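Local coordinates for pyridoxine 4-oxidase (Mesorhizobium loti, PDB 4HA6), which probably oxidises the 4-hydroxymethyl group of pyridoxine to the aldehyde pyridoxal, using bound FAD and passing the electrons to oxygen, as a GMC-family flavoenzyme, at residues H172-L185 and R310-A322. Numbering follows the deposited sequence. Where two conformers were deposited one is given.
With PXM (4-(aminomethyl)-5-(hydroxymethyl)-2-methylpyridin-3-ol), chain J.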
ATOM      1  N   HIS A 172       2.288  15.464  -4.819  1.00  9.03           N
ATOM      2  CA  HIS A 172       1.015  15.010  -5.358  1.00  7.98           C
ATOM      3  C   HIS A 172      -0.145  15.281  -4.425  1.00 10.00           C
ATOM      4  O   HIS A 172      -1.239  14.786  -4.663  1.00  7.89           O
ATOM      5  CB  HIS A 172       1.066  13.493  -5.592  1.00  5.26           C
ATOM      6  CG  HIS A 172       1.983  13.090  -6.697  1.00  7.76           C
ATOM      7  ND1 HIS A 172       3.186  12.458  -6.465  1.00  6.71           N
ATOM      8  CD2 HIS A 172       1.884  13.242  -8.039  1.00  6.13           C
ATOM      9  CE1 HIS A 172       3.787  12.234  -7.621  1.00  5.38           C
ATOM     10  NE2 HIS A 172       3.020  12.699  -8.592  1.00  3.86           N
ATOM     11  N   ASN A 173       0.077  16.074  -3.384  1.00 10.22           N
ATOM     12  CA  ASN A 173      -0.794  15.994  -2.216  1.00 16.00           C
ATOM     13  C   ASN A 173      -1.694  17.197  -1.940  1.00 12.53           C
ATOM     14  O   ASN A 173      -2.390  17.249  -0.916  1.00  6.44           O
ATOM     15  CB  ASN A 173       0.055  15.600  -0.999  1.00  7.09           C
ATOM     16  CG  ASN A 173       0.722  14.243  -1.203  1.00  9.79           C
ATOM     17  OD1 ASN A 173       0.067  13.294  -1.643  1.00  7.45           O
ATOM     18  ND2 ASN A 173       2.030  14.164  -0.959  1.00  9.57           N
ATOM     19  N   SER A 174      -1.705  18.145  -2.870  1.00 13.73           N
ATOM     20  CA  SER A 174      -2.452  19.372  -2.672  1.00 13.36           C
ATOM     21  C   SER A 174      -3.944  19.190  -2.921  1.00 12.79           C
ATOM     22  O   SER A 174      -4.732  20.090  -2.632  1.00 11.57           O
ATOM     23  CB  SER A 174      -1.939  20.446  -3.616  1.00  8.96           C
ATOM     24  OG  SER A 174      -2.494  20.245  -4.901  1.00 11.16           O
ATOM     25  N   GLY A 175      -4.339  18.022  -3.428  1.00  9.57           N
ATOM     26  CA  GLY A 175      -5.695  17.836  -3.918  1.00  7.42           C
ATOM     27  C   GLY A 175      -5.672  17.787  -5.436  1.00 14.06           C
ATOM     28  O   GLY A 175      -6.626  17.326  -6.071  1.00 16.91           O
ATOM     29  N   GLU A 176      -4.576  18.280  -6.013  1.00  8.44           N
ATOM     30  CA  GLU A 176      -4.305  18.148  -7.444  1.00 12.09           C
ATOM     31  C   GLU A 176      -3.203  17.115  -7.632  1.00 12.98           C
ATOM     32  O   GLU A 176      -2.081  17.307  -7.155  1.00  9.03           O
ATOM     33  CB  GLU A 176      -3.869  19.491  -8.047  1.00 11.22           C
ATOM     34  CG  GLU A 176      -3.589  19.429  -9.555  1.00 18.12           C
ATOM     35  CD  GLU A 176      -3.297  20.790 -10.166  1.00 33.34           C
ATOM     36  OE1 GLU A 176      -3.054  20.860 -11.399  1.00 24.41           O
ATOM     37  OE2 GLU A 176      -3.303  21.787  -9.408  1.00 30.90           O
ATOM     38  N   MET A 177      -3.511  16.024  -8.329  1.00  8.28           N
ATOM     39  CA  MET A 177      -2.579  14.901  -8.419  1.00 11.40           C
ATOM     40  C   MET A 177      -2.059  14.666  -9.850  1.00 10.68           C
ATOM     41  O   MET A 177      -0.963  14.124 -10.049  1.00  7.44           O
ATOM     42  CB  MET A 177      -3.241  13.647  -7.814  1.00  8.89           C
ATOM     43  CG  MET A 177      -2.423  12.390  -7.873  1.00  5.24           C
ATOM     44  SD  MET A 177      -3.090  11.189  -6.683  1.00  7.30           S
ATOM     45  CE  MET A 177      -1.921   9.837  -6.891  1.00  5.68           C
ATOM     46  N   ILE A 178      -2.827  15.104 -10.843  1.00 10.70           N
ATOM     47  CA  ILE A 178      -2.385  15.022 -12.239  1.00  6.58           C
ATOM     48  C   ILE A 178      -1.375  16.123 -12.512  1.00 13.25           C
ATOM     49  O   ILE A 178      -1.643  17.296 -12.238  1.00  8.82           O
ATOM     50  CB  ILE A 178      -3.562  15.186 -13.227  1.00 10.50           C
ATOM     51  CG1 ILE A 178      -4.370  13.891 -13.323  1.00  8.84           C
ATOM     52  CG2 ILE A 178      -3.067  15.566 -14.606  1.00  4.29           C
ATOM     53  CD1 ILE A 178      -5.556  14.001 -14.248  1.00  7.42           C
ATOM     54  N   GLY A 179      -0.216  15.753 -13.052  1.00  8.63           N
ATOM     55  CA  GLY A 179       0.826  16.732 -13.344  1.00  7.36           C
ATOM     56  C   GLY A 179       2.187  16.058 -13.333  1.00 12.34           C
ATOM     57  O   GLY A 179       2.256  14.826 -13.405  1.00  7.84           O
ATOM     58  N   VAL A 180       3.259  16.850 -13.260  1.00 12.47           N
ATOM     59  CA  VAL A 180       4.613  16.303 -13.173  1.00 14.32           C
ATOM     60  C   VAL A 180       5.308  16.855 -11.927  1.00  9.62           C
ATOM     61  O   VAL A 180       5.115  18.022 -11.581  1.00  8.98           O
ATOM     62  CB  VAL A 180       5.455  16.580 -14.446  1.00 16.91           C
ATOM     63  CG1 VAL A 180       4.911  15.799 -15.636  1.00 14.03           C
ATOM     64  CG2 VAL A 180       5.503  18.071 -14.755  1.00 11.01           C
ATOM     65  N   THR A 181       6.077  16.002 -11.241  1.00  5.37           N
ATOM     66  CA  THR A 181       6.706  16.367  -9.970  1.00  9.15           C
ATOM     67  C   THR A 181       7.554  15.203  -9.488  1.00  9.74           C
ATOM     68  O   THR A 181       7.225  14.044  -9.756  1.00 11.36           O
ATOM     69  CB  THR A 181       5.641  16.725  -8.873  1.00 11.42           C
ATOM     70  OG1 THR A 181       6.282  17.079  -7.635  1.00  7.16           O
ATOM     71  CG2 THR A 181       4.714  15.557  -8.622  1.00  7.41           C
ATOM     72  N   PRO A 182       8.662  15.499  -8.786  1.00 10.92           N
ATOM     73  CA  PRO A 182       9.317  14.410  -8.054  1.00 12.60           C
ATOM     74  C   PRO A 182       8.357  13.881  -6.992  1.00 12.23           C
ATOM     75  O   PRO A 182       7.601  14.678  -6.424  1.00 10.09           O
ATOM     76  CB  PRO A 182      10.497  15.106  -7.355  1.00 11.92           C
ATOM     77  CG  PRO A 182      10.721  16.379  -8.116  1.00  9.93           C
ATOM     78  CD  PRO A 182       9.365  16.788  -8.637  1.00 12.34           C
ATOM     79  N   ASN A 183       8.376  12.576  -6.727  1.00  6.45           N
ATOM     80  CA  ASN A 183       7.575  12.023  -5.641  1.00  8.08           C
ATOM     81  C   ASN A 183       7.991  12.608  -4.303  1.00  9.17           C
ATOM     82  O   ASN A 183       9.182  12.745  -4.033  1.00  9.06           O
ATOM     83  CB  ASN A 183       7.739  10.502  -5.570  1.00 11.11           C
ATOM     84  CG  ASN A 183       7.391   9.815  -6.876  1.00  9.73           C
ATOM     85  OD1 ASN A 183       6.587  10.321  -7.649  1.00  9.34           O
ATOM     86  ND2 ASN A 183       8.005   8.660  -7.129  1.00  8.30           N
ATOM     87  N   SER A 184       7.017  12.956  -3.467  1.00  7.76           N
ATOM     88  CA  SER A 184       7.305  13.272  -2.073  1.00  8.55           C
ATOM     89  C   SER A 184       7.717  11.979  -1.384  1.00 11.17           C
ATOM     90  O   SER A 184       7.223  10.906  -1.749  1.00  7.06           O
ATOM     91  CB  SER A 184       6.078  13.878  -1.387  1.00  8.40           C
ATOM     92  OG  SER A 184       5.656  15.069  -2.055  1.00 14.54           O
ATOM     93  N   LEU A 185       8.618  12.078  -0.404  1.00 11.52           N
ATOM     94  CA  LEU A 185       9.210  10.890   0.223  1.00 11.65           C
ATOM     95  C   LEU A 185       9.262  10.986   1.749  1.00 10.98           C
ATOM     96  O   LEU A 185       9.452  12.078   2.302  1.00 11.37           O
ATOM     97  CB  LEU A 185      10.627  10.668  -0.298  1.00 16.14           C
ATOM     98  CG  LEU A 185      10.824  10.394  -1.786  1.00 16.43           C
ATOM     99  CD1 LEU A 185      12.293  10.464  -2.131  1.00 17.29           C
ATOM    100  CD2 LEU A 185      10.272   9.034  -2.135  1.00 16.62           C
ATOM    101  N   ARG A 310      19.982   9.002  -6.063  1.00 33.56           N
ATOM    102  CA  ARG A 310      20.387   9.523  -4.763  0.56 29.46           C
ATOM    103  C   ARG A 310      19.177   9.556  -3.835  1.00 30.28           C
ATOM    104  O   ARG A 310      19.198  10.190  -2.770  1.00 30.75           O
ATOM    105  CB  ARG A 310      21.030  10.901  -4.916  0.56 30.77           C
ATOM    106  CG  ARG A 310      22.344  10.848  -5.692  0.56 32.12           C
ATOM    107  CD  ARG A 310      22.684  12.193  -6.315  0.56 28.02           C
ATOM    108  NE  ARG A 310      23.065  13.200  -5.329  0.56 28.91           N
ATOM    109  CZ  ARG A 310      24.246  13.813  -5.307  0.56 32.15           C
ATOM    110  NH1 ARG A 310      25.167  13.526  -6.220  0.56 33.25           N
ATOM    111  NH2 ARG A 310      24.510  14.719  -4.375  0.56 33.11           N
ATOM    112  N   LEU A 311      18.137   8.840  -4.249  1.00 18.31           N
ATOM    113  CA  LEU A 311      16.917   8.718  -3.475  1.00 29.82           C
ATOM    114  C   LEU A 311      16.481   7.252  -3.421  1.00 28.16           C
ATOM    115  O   LEU A 311      17.069   6.442  -2.682  1.00 31.24           O
ATOM    116  CB  LEU A 311      15.809   9.602  -4.074  1.00 32.17           C
ATOM    117  CG  LEU A 311      15.976  11.122  -3.911  1.00 29.21           C
ATOM    118  CD1 LEU A 311      14.929  11.914  -4.719  1.00 19.26           C
ATOM    119  CD2 LEU A 311      15.919  11.500  -2.446  1.00 19.68           C
ATOM    120  N   GLN A 312      15.479   6.912  -4.236  1.00 33.22           N
ATOM    121  CA  GLN A 312      14.770   5.640  -4.113  1.00 35.34           C
ATOM    122  C   GLN A 312      14.517   4.933  -5.456  1.00 37.68           C
ATOM    123  O   GLN A 312      13.677   4.022  -5.533  1.00 30.89           O
ATOM    124  CB  GLN A 312      13.431   5.892  -3.415  1.00 33.58           C
ATOM    125  CG  GLN A 312      12.531   6.868  -4.188  1.00 29.01           C
ATOM    126  CD  GLN A 312      11.105   6.349  -4.336  1.00 38.32           C
ATOM    127  OE1 GLN A 312      10.191   7.096  -4.686  1.00 44.23           O
ATOM    128  NE2 GLN A 312      10.912   5.060  -4.070  1.00 49.61           N
ATOM    129  N   HIS A 313      15.228   5.370  -6.499  1.00 30.36           N
ATOM    130  CA  HIS A 313      15.189   4.762  -7.844  1.00 32.66           C
ATOM    131  C   HIS A 313      13.951   5.093  -8.686  1.00 29.91           C
ATOM    132  O   HIS A 313      14.053   5.322  -9.898  1.00 32.74           O
ATOM    133  CB  HIS A 313      15.402   3.237  -7.793  1.00 38.87           C
ATOM    134  CG  HIS A 313      16.615   2.822  -7.019  1.00 42.68           C
ATOM    135  ND1 HIS A 313      17.893   2.924  -7.526  1.00 30.11           N
ATOM    136  CD2 HIS A 313      16.743   2.297  -5.775  1.00 41.51           C
ATOM    137  CE1 HIS A 313      18.756   2.484  -6.625  1.00 43.63           C
ATOM    138  NE2 HIS A 313      18.084   2.099  -5.555  1.00 34.70           N
ATOM    139  N   SER A 314      12.784   5.095  -8.053  1.00 31.87           N
ATOM    140  CA  SER A 314      11.545   5.434  -8.742  1.00 29.04           C
ATOM    141  C   SER A 314      11.119   6.813  -8.273  1.00 21.96           C
ATOM    142  O   SER A 314      10.348   6.944  -7.321  1.00 11.82           O
ATOM    143  CB  SER A 314      10.466   4.416  -8.405  1.00 19.00           C
ATOM    144  OG  SER A 314       9.312   4.639  -9.188  1.00 32.71           O
ATOM    145  N   GLU A 315      11.626   7.837  -8.952  1.00 11.17           N
ATOM    146  CA  GLU A 315      11.671   9.177  -8.397  1.00 10.74           C
ATOM    147  C   GLU A 315      10.479  10.049  -8.754  1.00 11.28           C
ATOM    148  O   GLU A 315      10.209  11.031  -8.058  1.00 15.21           O
ATOM    149  CB  GLU A 315      12.966   9.880  -8.829  1.00 15.79           C
ATOM    150  CG  GLU A 315      14.233   9.094  -8.534  1.00 29.68           C
ATOM    151  CD  GLU A 315      15.483   9.954  -8.576  1.00 30.25           C
ATOM    152  OE1 GLU A 315      15.412  11.087  -9.099  1.00 18.45           O
ATOM    153  OE2 GLU A 315      16.530   9.496  -8.069  1.00 28.38           O
ATOM    154  N   SER A 316       9.767   9.704  -9.827  1.00  7.15           N
ATOM    155  CA  SER A 316       8.710  10.588 -10.330  1.00  7.84           C
ATOM    156  C   SER A 316       7.568   9.840 -11.035  1.00  8.69           C
ATOM    157  O   SER A 316       7.733   9.363 -12.164  1.00 12.75           O
ATOM    158  CB  SER A 316       9.320  11.624 -11.286  1.00  9.18           C
ATOM    159  OG  SER A 316       8.351  12.556 -11.735  1.00 10.08           O
ATOM    160  N   MET A 317       6.422   9.734 -10.360  1.00  6.21           N
ATOM    161  CA  MET A 317       5.191   9.272 -10.998  1.00  5.24           C
ATOM    162  C   MET A 317       4.516  10.453 -11.643  1.00  7.90           C
ATOM    163  O   MET A 317       4.415  11.522 -11.025  1.00  7.90           O
ATOM    164  CB  MET A 317       4.209   8.719  -9.967  1.00  9.53           C
ATOM    165  CG  MET A 317       4.691   7.525  -9.204  1.00 18.41           C
ATOM    166  SD  MET A 317       5.211   6.296 -10.374  1.00 23.10           S
ATOM    167  CE  MET A 317       6.977   6.417 -10.060  1.00 28.10           C
ATOM    168  N   ALA A 318       4.036  10.262 -12.870  1.00 10.54           N
ATOM    169  CA  ALA A 318       3.201  11.262 -13.516  1.00  8.96           C
ATOM    170  C   ALA A 318       1.811  10.665 -13.695  1.00  6.72           C
ATOM    171  O   ALA A 318       1.617   9.795 -14.547  1.00 10.09           O
ATOM    172  CB  ALA A 318       3.784  11.653 -14.865  1.00  4.09           C
ATOM    173  N   TYR A 319       0.854  11.118 -12.885  1.00  3.94           N
ATOM    174  CA  TYR A 319      -0.541  10.710 -13.036  1.00  5.15           C
ATOM    175  C   TYR A 319      -1.228  11.602 -14.064  1.00  7.96           C
ATOM    176  O   TYR A 319      -0.901  12.784 -14.178  1.00  5.58           O
ATOM    177  CB  TYR A 319      -1.259  10.799 -11.684  1.00  4.65           C
ATOM    178  CG  TYR A 319      -0.569   9.945 -10.659  1.00  5.26           C
ATOM    179  CD1 TYR A 319      -0.871   8.594 -10.560  1.00  8.89           C
ATOM    180  CD2 TYR A 319       0.423  10.467  -9.834  1.00  6.16           C
ATOM    181  CE1 TYR A 319      -0.231   7.784  -9.635  1.00  8.50           C
ATOM    182  CE2 TYR A 319       1.084   9.660  -8.901  1.00  4.86           C
ATOM    183  CZ  TYR A 319       0.747   8.311  -8.822  1.00  7.25           C
ATOM    184  OH  TYR A 319       1.377   7.461  -7.929  1.00  7.88           O
ATOM    185  N   MET A 320      -2.187  11.045 -14.802  1.00  9.54           N
ATOM    186  CA  MET A 320      -2.838  11.805 -15.863  1.00 10.22           C
ATOM    187  C   MET A 320      -4.138  11.137 -16.307  1.00 12.15           C
ATOM    188  O   MET A 320      -4.471  10.021 -15.884  1.00  6.14           O
ATOM    189  CB  MET A 320      -1.879  11.962 -17.054  1.00 12.53           C
ATOM    190  CG  MET A 320      -1.480  10.631 -17.709  1.00 10.09           C
ATOM    191  SD  MET A 320       0.004  10.687 -18.767  1.00 18.68           S
ATOM    192  CE  MET A 320       1.306  10.618 -17.537  1.00 15.97           C
ATOM    193  N   ARG A 321      -4.877  11.818 -17.171  1.00 12.39           N
ATOM    194  CA  ARG A 321      -6.049  11.207 -17.752  1.00  8.88           C
ATOM    195  C   ARG A 321      -5.545  10.262 -18.842  1.00 11.05           C
ATOM    196  O   ARG A 321      -4.426  10.416 -19.343  1.00  7.93           O
ATOM    197  CB  ARG A 321      -6.999  12.275 -18.307  1.00 10.46           C
ATOM    198  CG  ARG A 321      -7.503  13.270 -17.247  1.00 10.89           C
ATOM    199  CD  ARG A 321      -8.424  12.613 -16.211  1.00  5.39           C
ATOM    200  NE  ARG A 321      -9.710  12.272 -16.803  1.00 15.82           N
ATOM    201  CZ  ARG A 321     -10.709  11.687 -16.149  1.00 24.53           C
ATOM    202  NH1 ARG A 321     -10.580  11.379 -14.860  1.00 11.50           N
ATOM    203  NH2 ARG A 321     -11.839  11.409 -16.790  1.00 18.29           N
ATOM    204  N   ALA A 322      -6.350   9.270 -19.187  1.00  8.72           N
ATOM    205  CA  ALA A 322      -5.932   8.285 -20.176  1.00 12.35           C
ATOM    206  C   ALA A 322      -5.941   8.807 -21.622  1.00 14.63           C
ATOM    207  O   ALA A 322      -5.312   8.202 -22.485  1.00 14.84           O
ATOM    208  CB  ALA A 322      -6.780   7.043 -20.063  1.00  8.20           C
TER
HETATM  209  N1  PXM J 609       7.961   1.325  -7.743  1.00 36.80           N
HETATM  210  C2  PXM J 609       7.376   0.319  -7.096  1.00 25.41           C
HETATM  211  C2A PXM J 609       7.447  -1.094  -7.586  1.00 27.14           C
HETATM  212  C3  PXM J 609       6.694   0.647  -5.935  1.00 27.23           C
HETATM  213  O3  PXM J 609       6.070  -0.356  -5.227  1.00 32.93           O
HETATM  214  C4  PXM J 609       6.614   1.976  -5.467  1.00 48.66           C
HETATM  215  C5  PXM J 609       7.263   3.000  -6.218  1.00 31.64           C
HETATM  216  C5A PXM J 609       7.313   4.476  -5.875  1.00 32.04           C
HETATM  217  O5  PXM J 609       6.300   4.995  -5.085  1.00 30.17           O
HETATM  218  C6  PXM J 609       7.941   2.604  -7.376  1.00 38.81           C
HETATM  219  C4A PXM J 609       5.846   2.209  -4.198  1.00 33.77           C
HETATM  220  N4  PXM J 609       4.551   1.594  -4.177  1.00 12.68           N
HETATM  221  O   HOH W   1       1.301  13.438 -11.242  1.00  7.39           O
HETATM  222  O   HOH W   2       5.704  13.412 -12.477  1.00  9.93           O
HETATM  223  O   HOH W   3      11.303  11.674  -5.470  1.00 13.73           O
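The irregular loop 172-185 runs antiparallel along strand 314-320, and P182 CA comes within 4.5 Å of S316 CA. Strand 314-320 pairs with strand 333-338 in the antiparallel sheet of this GMC oxidoreductase. The loop packs along this strand, whose residue S314 borders the substrate pocket. N183 grips the strand twice. Its backbone N donates to E315 O, and its OD1 takes the N-H of M317 at 2.8 Å in a nearly straight bond (173°). CG of N183 stands anti to the carbonyl carbon (chi1 -56°), which turns the amide toward the strand backbone. The hydroxyl of S316 donates to T181 O at 2.7 Å, from above the carbonyl plane. Three waters add bridges between the two backbones. Water 1 donates to M177 O and G179 O and accepts from Y319 N; water 2 links T181 N with M317 O; water 3 joins N183 O to E315 O. M317 O and E315 O each take a direct bond as well.

H172, M177 and Y319 form an aromatic cluster. The Y319 edge meets the H172 face in a T-shaped pair, with planes at 85° and centroids 5.0 Å apart. T181 CG2 lies over the opposite face of H172. H172 NE2 donates to M317 O at 3.0 Å. The bond lies near the ring plane but is bent (141°), and NE2 comes from above the carbonyl plane; it should still help fix the ring's rotation. M177 is extended, and its CE sits over the centre of the Y319 ring as a CH-pi contact. Beyond Y319, I178 CD1 packs on R321 CG.

Near Q312, L185 CD1 packs on L311 CD2, while L185 CD2 touches the Q312 amide. Q312 also packs against A89, an FAD-binding residue. S314 belongs to the pocket of the bound pyridoxamine: its OG lies 3.1 Å from PXM C6.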